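Local coordinates for tubulin-like protein CetZ1 (PDB 4B46), which binds GTP as a tubulin-like GTPase and controls cell shape in a haloarchaeon, being essential for the rod-shaped cells that swim efficiently, at residues G12-D17 and E185-I190; N163-D168 and N192-L197; V103-G108 and G114-L119. All blocks are in the same frame, centred on the assembly; numbering follows the deposited sequence.

Contact 1: residues G12-D17 and E185-I190; sequences GGKVVD and EINEEI. With GDP (guanosine-5'-diphosphate), chain B.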
loop_
_atom_site.group_PDB
_atom_site.type_symbol
_atom_site.label_atom_id
_atom_site.label_comp_id
_atom_site.label_asym_id
_atom_site.label_seq_id
_atom_site.Cartn_x
_atom_site.Cartn_y
_atom_site.Cartn_z
ATOM N N GLY A 12 1.284 10.056 -2.557
ATOM C CA GLY A 12 2.305 9.111 -2.141
ATOM C C GLY A 12 3.194 9.701 -1.067
ATOM O O GLY A 12 3.534 9.028 -0.095
ATOM N N GLY A 13 3.558 10.970 -1.240
ATOM C CA GLY A 13 4.377 11.678 -0.278
ATOM C C GLY A 13 3.725 11.790 1.088
ATOM O O GLY A 13 4.367 11.542 2.118
ATOM N N LYS A 14 2.450 12.171 1.105
ATOM C CA LYS A 14 1.723 12.354 2.361
ATOM C C LYS A 14 1.519 11.018 3.082
ATOM O O LYS A 14 1.572 10.939 4.311
ATOM C CB LYS A 14 0.375 13.049 2.114
ATOM C CG LYS A 14 0.512 14.515 1.694
ATOM C CD LYS A 14 -0.788 15.068 1.137
ATOM C CE LYS A 14 -1.898 15.056 2.169
ATOM N NZ LYS A 14 -3.191 15.553 1.595
ATOM N N VAL A 15 1.287 9.967 2.314
ATOM C CA VAL A 15 1.085 8.648 2.905
ATOM C C VAL A 15 2.377 8.115 3.528
ATOM O O VAL A 15 2.365 7.627 4.664
ATOM C CB VAL A 15 0.478 7.669 1.880
ATOM C CG1 VAL A 15 0.496 6.215 2.415
ATOM C CG2 VAL A 15 -0.953 8.119 1.538
ATOM N N VAL A 16 3.488 8.234 2.805
ATOM C CA VAL A 16 4.785 7.822 3.340
ATOM C C VAL A 16 5.161 8.642 4.570
ATOM O O VAL A 16 5.655 8.095 5.563
ATOM C CB VAL A 16 5.898 7.866 2.280
ATOM C CG1 VAL A 16 7.285 7.604 2.928
ATOM C CG2 VAL A 16 5.624 6.827 1.208
ATOM N N ASP A 17 4.895 9.946 4.514
ATOM C CA ASP A 17 5.124 10.839 5.649
ATOM C C ASP A 17 4.366 10.330 6.886
ATOM O O ASP A 17 4.913 10.280 7.992
ATOM C CB ASP A 17 4.660 12.259 5.297
ATOM C CG ASP A 17 5.488 13.351 5.976
ATOM O OD1 ASP A 17 6.710 13.168 6.159
ATOM O OD2 ASP A 17 4.913 14.415 6.302
ATOM N N GLU A 185 -8.140 11.586 7.060
ATOM C CA GLU A 185 -8.726 10.410 7.687
ATOM C C GLU A 185 -8.448 9.176 6.858
ATOM O O GLU A 185 -8.127 8.124 7.406
ATOM C CB GLU A 185 -10.226 10.608 7.938
ATOM C CG GLU A 185 -10.486 11.757 8.892
ATOM C CD GLU A 185 -11.957 12.095 9.043
ATOM O OE1 GLU A 185 -12.805 11.413 8.426
ATOM O OE2 GLU A 185 -12.262 13.053 9.781
ATOM N N ILE A 186 -8.533 9.306 5.536
ATOM C CA ILE A 186 -8.196 8.180 4.662
ATOM C C ILE A 186 -6.746 7.723 4.845
ATOM O O ILE A 186 -6.467 6.519 4.935
ATOM C CB ILE A 186 -8.470 8.494 3.185
ATOM C CG1 ILE A 186 -9.981 8.590 2.939
ATOM C CG2 ILE A 186 -7.848 7.424 2.284
ATOM C CD1 ILE A 186 -10.363 9.219 1.595
ATOM N N ASN A 187 -5.828 8.680 4.929
ATOM C CA ASN A 187 -4.420 8.330 5.125
ATOM C C ASN A 187 -4.165 7.600 6.448
ATOM O O ASN A 187 -3.288 6.749 6.517
ATOM C CB ASN A 187 -3.514 9.564 5.006
ATOM C CG ASN A 187 -3.523 10.161 3.608
ATOM O OD1 ASN A 187 -4.007 9.540 2.663
ATOM N ND2 ASN A 187 -2.970 11.365 3.468
ATOM N N GLU A 188 -4.928 7.939 7.485
ATOM C CA GLU A 188 -4.871 7.211 8.757
ATOM C C GLU A 188 -5.330 5.770 8.581
ATOM O O GLU A 188 -4.721 4.843 9.110
ATOM C CB GLU A 188 -5.767 7.879 9.798
ATOM C CG GLU A 188 -5.203 9.138 10.415
ATOM C CD GLU A 188 -4.334 8.855 11.629
ATOM O OE1 GLU A 188 -4.003 7.672 11.869
ATOM O OE2 GLU A 188 -3.983 9.818 12.346
ATOM N N GLU A 189 -6.416 5.595 7.835
ATOM C CA GLU A 189 -6.952 4.269 7.544
ATOM C C GLU A 189 -5.955 3.430 6.751
ATOM O O GLU A 189 -5.792 2.231 6.997
ATOM C CB GLU A 189 -8.285 4.390 6.796
ATOM C CG GLU A 189 -9.385 5.029 7.662
ATOM C CD GLU A 189 -10.651 5.351 6.895
ATOM O OE1 GLU A 189 -10.570 5.899 5.778
ATOM O OE2 GLU A 189 -11.741 5.057 7.417
ATOM N N ILE A 190 -5.286 4.066 5.797
ATOM C CA ILE A 190 -4.293 3.381 4.984
ATOM C C ILE A 190 -3.147 2.893 5.866
ATOM O O ILE A 190 -2.778 1.716 5.844
ATOM C CB ILE A 190 -3.750 4.311 3.879
ATOM C CG1 ILE A 190 -4.832 4.557 2.812
ATOM C CG2 ILE A 190 -2.472 3.749 3.284
ATOM C CD1 ILE A 190 -4.452 5.604 1.751
HETATM P PB GDP B . 0.412 13.911 -8.409
HETATM O O1B GDP B . 0.423 14.575 -9.756
HETATM O O2B GDP B . 1.249 14.655 -7.393
HETATM O O3B GDP B . 0.888 12.492 -8.584
HETATM O O3A GDP B . -1.127 13.941 -7.974
HETATM P PA GDP B . -1.643 13.769 -6.470
HETATM O O1A GDP B . -0.811 12.799 -5.701
HETATM O O2A GDP B . -1.743 15.115 -5.810
HETATM O "O5'" GDP B . -3.130 13.200 -6.740
HETATM C "C5'" GDP B . -3.245 11.942 -7.410
HETATM C "C4'" GDP B . -4.453 11.197 -6.873
HETATM O "O4'" GDP B . -4.221 10.805 -5.531
HETATM C "C3'" GDP B . -5.675 12.088 -6.770
HETATM O "O3'" GDP B . -6.374 12.018 -8.005
HETATM C "C2'" GDP B . -6.473 11.503 -5.615
HETATM O "O2'" GDP B . -7.231 10.373 -6.051
HETATM C "C1'" GDP B . -5.424 10.894 -4.736
HETATM N N9 GDP B . -4.973 11.683 -3.581
HETATM C C8 GDP B . -4.471 12.935 -3.586
HETATM N N7 GDP B . -4.079 13.289 -2.333
HETATM C C5 GDP B . -4.302 12.225 -1.523
HETATM C C6 GDP B . -4.101 11.894 -0.096
HETATM O O6 GDP B . -3.608 12.726 0.711
HETATM N N1 GDP B . -4.477 10.675 0.310
HETATM C C2 GDP B . -5.014 9.754 -0.510
HETATM N N2 GDP B . -5.374 8.553 0.001
HETATM N N3 GDP B . -5.218 9.980 -1.827
HETATM C C4 GDP B . -4.881 11.171 -2.364
#

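Contact 2: residues N163-D168 and N192-L197; sequences NLLVFD and NRFGVL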
loop_
_atom_site.group_PDB
_atom_site.type_symbol
_atom_site.label_atom_id
_atom_site.label_comp_id
_atom_site.label_asym_id
_atom_site.label_seq_id
_atom_site.Cartn_x
_atom_site.Cartn_y
_atom_site.Cartn_z
ATOM N N ASN A 163 4.224 -7.177 -6.861
ATOM C CA ASN A 163 2.834 -7.255 -6.429
ATOM C C ASN A 163 2.328 -5.841 -6.215
ATOM O O ASN A 163 3.046 -4.978 -5.713
ATOM C CB ASN A 163 2.695 -8.064 -5.127
ATOM C CG ASN A 163 1.256 -8.515 -4.863
ATOM O OD1 ASN A 163 0.352 -7.693 -4.629
ATOM N ND2 ASN A 163 1.040 -9.831 -4.897
ATOM N N LEU A 164 1.091 -5.594 -6.612
ATOM C CA LEU A 164 0.523 -4.274 -6.436
ATOM C C LEU A 164 -0.573 -4.321 -5.383
ATOM O O LEU A 164 -1.645 -4.860 -5.621
ATOM C CB LEU A 164 -0.017 -3.734 -7.764
ATOM C CG LEU A 164 -0.677 -2.360 -7.636
ATOM C CD1 LEU A 164 0.343 -1.325 -7.146
ATOM C CD2 LEU A 164 -1.303 -1.943 -8.964
ATOM N N LEU A 165 -0.269 -3.794 -4.202
ATOM C CA LEU A 165 -1.252 -3.628 -3.147
ATOM C C LEU A 165 -2.087 -2.414 -3.522
ATOM O O LEU A 165 -1.538 -1.385 -3.917
ATOM C CB LEU A 165 -0.571 -3.351 -1.797
ATOM C CG LEU A 165 0.403 -4.319 -1.079
ATOM C CD1 LEU A 165 -0.325 -5.473 -0.425
ATOM C CD2 LEU A 165 1.524 -4.850 -1.953
ATOM N N VAL A 166 -3.404 -2.521 -3.386
ATOM C CA VAL A 166 -4.293 -1.443 -3.830
ATOM C C VAL A 166 -5.168 -0.919 -2.692
ATOM O O VAL A 166 -5.709 -1.692 -1.890
ATOM C CB VAL A 166 -5.176 -1.905 -5.015
ATOM C CG1 VAL A 166 -6.180 -0.805 -5.450
ATOM C CG2 VAL A 166 -4.309 -2.343 -6.186
ATOM N N PHE A 167 -5.284 0.402 -2.622
ATOM C CA PHE A 167 -6.269 1.060 -1.776
ATOM C C PHE A 167 -7.129 1.948 -2.673
ATOM O O PHE A 167 -6.607 2.800 -3.396
ATOM C CB PHE A 167 -5.597 1.882 -0.668
ATOM C CG PHE A 167 -6.569 2.457 0.324
ATOM C CD1 PHE A 167 -7.204 3.666 0.073
ATOM C CD2 PHE A 167 -6.859 1.778 1.501
ATOM C CE1 PHE A 167 -8.112 4.196 0.980
ATOM C CE2 PHE A 167 -7.767 2.294 2.415
ATOM C CZ PHE A 167 -8.395 3.509 2.152
ATOM N N ASP A 168 -8.444 1.745 -2.638
ATOM C CA ASP A 168 -9.352 2.486 -3.516
ATOM C C ASP A 168 -10.039 3.630 -2.758
ATOM O O ASP A 168 -10.940 3.386 -1.955
ATOM C CB ASP A 168 -10.392 1.511 -4.097
ATOM C CG ASP A 168 -11.232 2.121 -5.218
ATOM O OD1 ASP A 168 -11.124 3.342 -5.490
ATOM O OD2 ASP A 168 -12.005 1.364 -5.843
ATOM N N ASN A 192 -2.925 2.530 9.212
ATOM C CA ASN A 192 -3.291 1.573 10.257
ATOM C C ASN A 192 -3.368 0.152 9.726
ATOM O O ASN A 192 -3.049 -0.802 10.421
ATOM C CB ASN A 192 -4.635 1.941 10.892
ATOM C CG ASN A 192 -4.524 3.100 11.861
ATOM O OD1 ASN A 192 -3.485 3.300 12.489
ATOM N ND2 ASN A 192 -5.602 3.869 11.994
ATOM N N ARG A 193 -3.807 0.023 8.485
ATOM C CA ARG A 193 -3.986 -1.280 7.869
ATOM C C ARG A 193 -2.673 -1.866 7.400
ATOM O O ARG A 193 -2.317 -2.979 7.791
ATOM C CB ARG A 193 -4.995 -1.189 6.725
ATOM C CG ARG A 193 -6.415 -1.067 7.260
ATOM C CD ARG A 193 -7.421 -0.523 6.251
ATOM N NE ARG A 193 -8.758 -0.685 6.819
ATOM C CZ ARG A 193 -9.253 0.102 7.764
ATOM N NH1 ARG A 193 -8.540 1.132 8.210
ATOM N NH2 ARG A 193 -10.460 -0.133 8.253
ATOM N N PHE A 194 -1.949 -1.124 6.567
ATOM C CA PHE A 194 -0.666 -1.616 6.079
ATOM C C PHE A 194 0.409 -1.595 7.161
ATOM O O PHE A 194 1.371 -2.370 7.120
ATOM C CB PHE A 194 -0.239 -0.859 4.821
ATOM C CG PHE A 194 -1.140 -1.114 3.642
ATOM C CD1 PHE A 194 -1.050 -2.303 2.937
ATOM C CD2 PHE A 194 -2.095 -0.182 3.259
ATOM C CE1 PHE A 194 -1.888 -2.563 1.869
ATOM C CE2 PHE A 194 -2.943 -0.434 2.193
ATOM C CZ PHE A 194 -2.831 -1.619 1.489
ATOM N N GLY A 195 0.247 -0.718 8.143
ATOM C CA GLY A 195 1.162 -0.700 9.269
ATOM C C GLY A 195 1.044 -1.965 10.108
ATOM O O GLY A 195 2.035 -2.459 10.643
ATOM N N VAL A 196 -0.168 -2.493 10.244
ATOM C CA VAL A 196 -0.333 -3.718 11.030
ATOM C C VAL A 196 0.254 -4.890 10.260
ATOM O O VAL A 196 0.949 -5.729 10.833
ATOM C CB VAL A 196 -1.805 -3.990 11.417
ATOM C CG1 VAL A 196 -1.992 -5.435 11.880
ATOM C CG2 VAL A 196 -2.236 -3.044 12.514
ATOM N N LEU A 197 -0.002 -4.925 8.955
ATOM C CA LEU A 197 0.505 -6.000 8.111
ATOM C C LEU A 197 2.033 -6.088 8.109
ATOM O O LEU A 197 2.602 -7.170 8.260
ATOM C CB LEU A 197 0.016 -5.834 6.672
ATOM C CG LEU A 197 0.685 -6.770 5.659
ATOM C CD1 LEU A 197 0.315 -8.247 5.917
ATOM C CD2 LEU A 197 0.352 -6.368 4.236
#

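Contact 3: residues V103-G108 and G114-L119; sequences VVSGLG and GGAPVL. With GDP (guanosine-5'-diphosphate), chain B.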
loop_
_atom_site.group_PDB
_atom_site.type_symbol
_atom_site.label_atom_id
_atom_site.label_comp_id
_atom_site.label_asym_id
_atom_site.label_seq_id
_atom_site.Cartn_x
_atom_site.Cartn_y
_atom_site.Cartn_z
ATOM N N VAL A 103 6.765 1.259 -3.357
ATOM C CA VAL A 103 6.528 2.496 -4.096
ATOM C C VAL A 103 5.066 2.883 -3.926
ATOM O O VAL A 103 4.160 2.141 -4.318
ATOM C CB VAL A 103 6.887 2.334 -5.588
ATOM C CG1 VAL A 103 6.606 3.635 -6.371
ATOM C CG2 VAL A 103 8.346 1.919 -5.722
ATOM N N VAL A 104 4.842 4.028 -3.293
ATOM C CA VAL A 104 3.497 4.461 -2.948
ATOM C C VAL A 104 3.080 5.663 -3.790
ATOM O O VAL A 104 3.842 6.625 -3.912
ATOM C CB VAL A 104 3.405 4.853 -1.467
ATOM C CG1 VAL A 104 1.940 5.186 -1.098
ATOM C CG2 VAL A 104 3.949 3.725 -0.587
ATOM N N SER A 105 1.863 5.623 -4.336
ATOM C CA SER A 105 1.412 6.671 -5.241
ATOM C C SER A 105 -0.087 6.661 -5.497
ATOM O O SER A 105 -0.714 5.603 -5.544
ATOM C CB SER A 105 2.113 6.512 -6.580
ATOM O OG SER A 105 1.743 7.562 -7.436
ATOM N N GLY A 106 -0.648 7.850 -5.679
ATOM C CA GLY A 106 -1.999 7.976 -6.198
ATOM C C GLY A 106 -1.917 7.722 -7.687
ATOM O O GLY A 106 -0.939 8.108 -8.331
ATOM N N LEU A 107 -2.911 7.049 -8.251
ATOM C CA LEU A 107 -2.830 6.717 -9.670
ATOM C C LEU A 107 -3.594 7.708 -10.554
ATOM O O LEU A 107 -3.460 7.686 -11.772
ATOM C CB LEU A 107 -3.298 5.280 -9.925
ATOM C CG LEU A 107 -2.515 4.213 -9.155
ATOM C CD1 LEU A 107 -2.853 2.853 -9.699
ATOM C CD2 LEU A 107 -1.013 4.455 -9.238
ATOM N N GLY A 108 -4.369 8.587 -9.933
ATOM C CA GLY A 108 -5.263 9.464 -10.678
ATOM C C GLY A 108 -4.646 10.750 -11.206
ATOM O O GLY A 108 -5.271 11.431 -12.028
ATOM N N GLY A 114 2.389 8.686 -13.502
ATOM C CA GLY A 114 3.358 8.371 -14.538
ATOM C C GLY A 114 4.707 7.892 -14.020
ATOM O O GLY A 114 5.349 7.049 -14.647
ATOM N N GLY A 115 5.144 8.428 -12.884
ATOM C CA GLY A 115 6.486 8.155 -12.384
ATOM C C GLY A 115 6.662 6.905 -11.536
ATOM O O GLY A 115 7.735 6.290 -11.558
ATOM N N ALA A 116 5.630 6.524 -10.784
ATOM C CA ALA A 116 5.738 5.325 -9.948
ATOM C C ALA A 116 6.099 4.055 -10.731
ATOM O O ALA A 116 6.993 3.329 -10.313
ATOM C CB ALA A 116 4.487 5.118 -9.077
ATOM N N PRO A 117 5.432 3.790 -11.875
ATOM C CA PRO A 117 5.826 2.584 -12.617
ATOM C C PRO A 117 7.240 2.666 -13.185
ATOM O O PRO A 117 7.908 1.634 -13.319
ATOM C CB PRO A 117 4.824 2.536 -13.774
ATOM C CG PRO A 117 3.676 3.350 -13.314
ATOM C CD PRO A 117 4.277 4.452 -12.510
ATOM N N VAL A 118 7.675 3.872 -13.540
ATOM C CA VAL A 118 9.021 4.080 -14.050
ATOM C C VAL A 118 10.022 3.759 -12.951
ATOM O O VAL A 118 11.015 3.068 -13.183
ATOM C CB VAL A 118 9.216 5.531 -14.571
ATOM C CG1 VAL A 118 10.707 5.843 -14.814
ATOM C CG2 VAL A 118 8.410 5.740 -15.833
ATOM N N LEU A 119 9.746 4.231 -11.744
ATOM C CA LEU A 119 10.634 3.938 -10.626
ATOM C C LEU A 119 10.657 2.444 -10.309
ATOM O O LEU A 119 11.737 1.878 -10.075
ATOM C CB LEU A 119 10.246 4.725 -9.371
ATOM C CG LEU A 119 11.093 4.394 -8.129
ATOM C CD1 LEU A 119 12.593 4.635 -8.355
ATOM C CD2 LEU A 119 10.594 5.160 -6.906
HETATM P PB GDP B . 0.412 13.911 -8.409
HETATM O O1B GDP B . 0.423 14.575 -9.756
HETATM O O2B GDP B . 1.249 14.655 -7.393
HETATM O O3B GDP B . 0.888 12.492 -8.584
HETATM O O3A GDP B . -1.127 13.941 -7.974
HETATM P PA GDP B . -1.643 13.769 -6.470
HETATM O O1A GDP B . -0.811 12.799 -5.701
HETATM O O2A GDP B . -1.743 15.115 -5.810
HETATM O "O5'" GDP B . -3.130 13.200 -6.740
HETATM C "C5'" GDP B . -3.245 11.942 -7.410
HETATM C "C4'" GDP B . -4.453 11.197 -6.873
HETATM O "O4'" GDP B . -4.221 10.805 -5.531
HETATM C "C3'" GDP B . -5.675 12.088 -6.770
HETATM O "O3'" GDP B . -6.374 12.018 -8.005
HETATM C "C2'" GDP B . -6.473 11.503 -5.615
HETATM O "O2'" GDP B . -7.231 10.373 -6.051
HETATM C "C1'" GDP B . -5.424 10.894 -4.736
HETATM N N9 GDP B . -4.973 11.683 -3.581
HETATM C C8 GDP B . -4.471 12.935 -3.586
HETATM N N7 GDP B . -4.079 13.289 -2.333
HETATM C C5 GDP B . -4.302 12.225 -1.523
HETATM C C6 GDP B . -4.101 11.894 -0.096
HETATM O O6 GDP B . -3.608 12.726 0.711
HETATM N N1 GDP B . -4.477 10.675 0.310
HETATM C C2 GDP B . -5.014 9.754 -0.510
HETATM N N2 GDP B . -5.374 8.553 0.001
HETATM N N3 GDP B . -5.218 9.980 -1.827
HETATM C C4 GDP B . -4.881 11.171 -2.364
#

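Contact 1: residues G12-D17 and E185-I190
Val-15 and Lys-14 of one helix meet Asn-187 of another, and the carboxamide between them reads the guanine of GDP. Asn-187 OD1 accepts from GDP N1 at 2.7 Å in a fairly straight bond (161° at the hydrogen) and takes a weaker, more bent one from GDP N2. On the other arm, Asn-187 ND2 donates to GDP O6 at 3.1 Å. Amide and purine lie almost in one plane, so a single side chain matches the acceptor and both donors along this edge of guanine. Lys-14 NZ also comes within bonding distance of O6, though its placement is less certain.

This is nucleotide recognition as tubulin and FtsZ practise it: the residues belong to helix 9-26, which follows the first strand of the GTPase domain, and to the long core helix 179-198. The axes of segments 12-17 and 185-190 approach to 9.8 Å at 56°, a separation that the side chains bridge.

In the second shell, Val-15 CG2 sits over one face of the amide, 3.6 Å from Asn-187 OD1, while Lys-14, its side chain crossing that of Asn-187 at about a right angle, brings CB to ND2 on that same side. With chi1 at -65°, Asn-187 CG lies anti to its carbonyl carbon, and the amide reaches across to the base. Val-15 CG1 meets Ile-190 CG2 at 4.0 Å, the two side chains at about a right angle. Ile-190 CD1 and Ile-186 CG2 both pack on GDP N2, while Ile-136 of strand 131-137 touches both Val-15 and Ile-190.

Contact 2: residues N163-D168 and N192-L197
The Phe-194 ring meets Leu-165 and the backbone of Val-166 with its outer atoms, and neither partner lies flat on it. Val-166 O stands at the ring edge, close to the ring plane, 4.4 Å from Phe-194 CZ. Leu-165 comes in obliquely: its CB is 4.0 Å from Phe-194 CE1, and its CD1 is equally near that same carbon. Three atoms of the leucine, CB, CG and CD1, thus converge on one corner of the ring, and the two side chains run past each other in opposite directions. The second ring of the segment, Phe-167, lies farther along the strand; it stacks with Trp-172 and only comes near Phe-194, its CB 4.5 Å from Phe-194 CE2.

Strand 163-168 lies inside the large sheet, between strands 131-137 and 228-237, and the contact presses it against the core helix 179-198, which in the tubulin and FtsZ fold links the GTPase domain to the domain that follows. Strand alternation divides the residues: Leu-165 and Phe-167 direct their CB atoms at the helix, whereas Val-166 turns its side chain to the opposite side and offers only its carbonyl. That buried oxygen accepts a hydrogen bond from Thr-284 OG1, so, although it lies at the rim of an apolar ring, it keeps a polar partner.

On the helix, Phe-194 has its CG anti to the carbonyl carbon (chi1 -66°), which carries the ring down onto the strand. Leu-134, Val-231 and Phe-19, from two neighbouring strands and from helix 9-26, also touch it. One turn later Leu-197 approaches the same methyl of Leu-165 that meets the ring, with 4.8 Å between Leu-197 CD2 and Leu-165 CD1.

Contact 3: residues V103-G108 and G114-L119
Ser-105 and Ala-116 mark where strand 103-106 and helix 114-119 come nearest, their CA atoms 6.5 Å apart. The helix runs back almost antiparallel to the strand, at 161°, with 8.5 Å between the axes, as expected in a beta-alpha-beta unit, here strand 100-106, helix 111-126 and strand 131-137. The turn joining the two carries the glycine-rich GGGTGSG signature of the tubulin family. Pro-117, whose nitrogen has no hydrogen to give to the preceding turn, kinks the helix just after the closest point.

Alternation along the strand aims Val-103 and Ser-105 at the helix and Val-104 at the other side. Ala-116 fits between the two: its CB lies 3.7 Å from Val-103 CG1 and the same distance from Ser-105 CB. One turn on, Leu-119 CD2 reaches Val-103 CG2 at 4.1 Å.

Ser-105 faces two ways. Its CB joins the apolar seam, while OG, anti to the backbone N (chi1 -177°), donates to Gly-106 O at 2.9 Å, coming from above the carbonyl plane, 40° out of it; a weak bond to Phe-8 O competes for, or shares, the same proton. With a glycine here, Ala-116 CB would lose one of its two close strand neighbours, and the Gly-106 carbonyl would probably be left without its hydroxyl partner and freer to turn.

Beyond the serine the strand becomes pocket wall, and Gly-106 CA passes 3.7 Å from GDP O4', where a beta carbon would collide with the ribose. The chemistry is therefore graded: apolar side chains at Val-103, mixed at Ser-105, and bare backbone where the nucleotide lies, so the hydroxyl bond ties the packed seam directly to the peptide that borders the sugar.

How the contacts relate
From the N terminus, helix 9-26 supplies the first half of contact 1, whose partner arrives only 168 residues later on helix 179-198. Within that long loop, contact 3 opens and closes in a short excursion from strand 100-106 into helix 111-126. Contact 2 opens next, at strand 163-168, and closes farther along helix 179-198, so it crosses contact 1 and follows contact 3 in series. Phe-167 joins contacts 1 and 2 by packing on Ile-186 and Ile-190, and Val-104 packs on Val-15 and Val-16, joining contacts 1 and 3. Contacts 1 and 3 both border GDP, at base and ribose; contact 2 anchors the shared helix to the sheet.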